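Local coordinates for protein hypothetical sugar kinase (Cytophaga hutchinsonii, PDB 3R8E) that is a putative sugar kinase of the ROK family that probably transfers a phosphate group from ATP to a sugar, at residues I148-G153 with I264-G269. Numbering follows the deposited sequence.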
# COMPACT_ATOMS: atom_id res chain seq x y z
N ILE A 148 3.30 -4.29 -10.36
CA ILE A 148 1.86 -4.08 -10.25
C ILE A 148 1.28 -4.08 -11.66
O ILE A 148 1.86 -3.47 -12.57
CB ILE A 148 1.44 -2.79 -9.47
CG1 ILE A 148 -0.11 -2.72 -9.32
CG2 ILE A 148 1.96 -1.51 -10.15
CD1 ILE A 148 -0.63 -1.73 -8.30
N LEU A 149 0.16 -4.78 -11.84
CA LEU A 149 -0.62 -4.75 -13.06
C LEU A 149 -1.84 -3.90 -12.76
O LEU A 149 -2.62 -4.27 -11.88
CB LEU A 149 -1.00 -6.15 -13.58
CG LEU A 149 -2.07 -6.19 -14.70
CD1 LEU A 149 -1.58 -5.50 -15.96
CD2 LEU A 149 -2.45 -7.61 -15.05
N LEU A 150 -1.99 -2.77 -13.44
CA LEU A 150 -3.17 -1.92 -13.33
C LEU A 150 -4.04 -2.17 -14.54
O LEU A 150 -3.63 -1.87 -15.67
CB LEU A 150 -2.84 -0.42 -13.25
CG LEU A 150 -2.30 0.18 -11.99
CD1 LEU A 150 -2.20 1.69 -12.15
CD2 LEU A 150 -3.21 -0.11 -10.80
N ALA A 151 -5.23 -2.75 -14.33
CA ALA A 151 -6.19 -3.00 -15.41
C ALA A 151 -7.19 -1.85 -15.42
O ALA A 151 -8.05 -1.75 -14.54
CB ALA A 151 -6.87 -4.35 -15.21
N LEU A 152 -7.01 -0.93 -16.37
CA LEU A 152 -7.79 0.30 -16.48
C LEU A 152 -8.97 0.11 -17.44
O LEU A 152 -8.85 0.33 -18.65
CB LEU A 152 -6.89 1.47 -16.92
CG LEU A 152 -5.66 1.74 -16.02
CD1 LEU A 152 -4.53 2.36 -16.81
CD2 LEU A 152 -6.01 2.59 -14.82
N GLY A 153 -10.10 -0.29 -16.87
CA GLY A 153 -11.35 -0.52 -17.59
C GLY A 153 -12.48 0.28 -16.99
O GLY A 153 -12.27 1.41 -16.54
N ILE A 264 5.69 -1.32 -13.43
CA ILE A 264 4.26 -1.12 -13.63
C ILE A 264 3.85 -1.60 -15.01
O ILE A 264 4.43 -1.17 -16.02
CB ILE A 264 3.89 0.38 -13.40
CG1 ILE A 264 4.23 0.84 -11.97
CG2 ILE A 264 2.40 0.67 -13.72
CD1 ILE A 264 4.80 2.22 -11.91
N LEU A 265 2.82 -2.47 -15.05
CA LEU A 265 2.21 -2.94 -16.30
C LEU A 265 0.81 -2.35 -16.38
O LEU A 265 0.05 -2.44 -15.41
CB LEU A 265 2.15 -4.47 -16.42
CG LEU A 265 3.47 -5.25 -16.53
CD1 LEU A 265 3.20 -6.73 -16.69
CD2 LEU A 265 4.34 -4.75 -17.70
N LEU A 266 0.47 -1.76 -17.53
CA LEU A 266 -0.82 -1.12 -17.72
C LEU A 266 -1.66 -1.89 -18.74
O LEU A 266 -1.23 -2.07 -19.88
CB LEU A 266 -0.63 0.35 -18.15
CG LEU A 266 0.15 1.25 -17.18
CD1 LEU A 266 0.47 2.58 -17.81
CD2 LEU A 266 -0.60 1.46 -15.86
N GLY A 267 -2.84 -2.32 -18.30
CA GLY A 267 -3.81 -3.07 -19.10
C GLY A 267 -5.18 -2.43 -19.12
O GLY A 267 -5.35 -1.30 -18.64
N GLY A 268 -6.16 -3.13 -19.67
CA GLY A 268 -7.54 -2.64 -19.78
C GLY A 268 -7.77 -1.84 -21.04
O GLY A 268 -6.83 -1.56 -21.79
N GLY A 269 -9.03 -1.46 -21.27
CA GLY A 269 -9.46 -0.69 -22.45
C GLY A 269 -8.76 0.63 -22.65
O GLY A 269 -8.46 1.01 -23.79
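With CG set opposite the backbone N (chi1 168°), Leu149 swings its CD1 across the strand gap, over Leu265 O at 3.5 Å and beside Leu265 CB, the two leucines running at a slant to each other. On the other face Leu266 has CG opposite its carbonyl carbon (chi1 -59°), which brings CD2 back to the neighbouring strand: it lies 3.9 Å from Leu150 CB, nearly as close to Leu150 CD1, and also meets Leu152 CD1. Toward the N-terminal ends of the strands, on the same face, Ile148 and Ile264 stand side by side and point the same way, CG2 of Ile148 3.7 Å from CG1 of Ile264. Strands 147-152 and 263-267 run parallel as neighbours, 147-152 in the middle of a five-stranded mixed sheet, in order 165-166, 156-162, 147-152, 263-267, 298-301, consistent with the ribonuclease H-like fold of ROK kinases. Helices 235-259 and 274-288 pack on the face carrying Ile148, Leu150, Ile264 and Leu266; Phe274, Phe277 and Val278 touch Leu266. Four backbone bonds join the pair, among them the nearly straight Leu265 N to Ile148 O (2.8 Å) and Leu150 N to Leu265 O. At the C-terminal end the approach to the acceptor changes: Leu152 N bonds Gly267 O at 2.8 Å from above the carbonyl plane, 51° out of it. Beyond it the strand gives way to loop at Gly268, where phi is positive and CA makes a CA-H...O contact with Leu152 O at 3.4 Å; glycine lets the two backbones close up here.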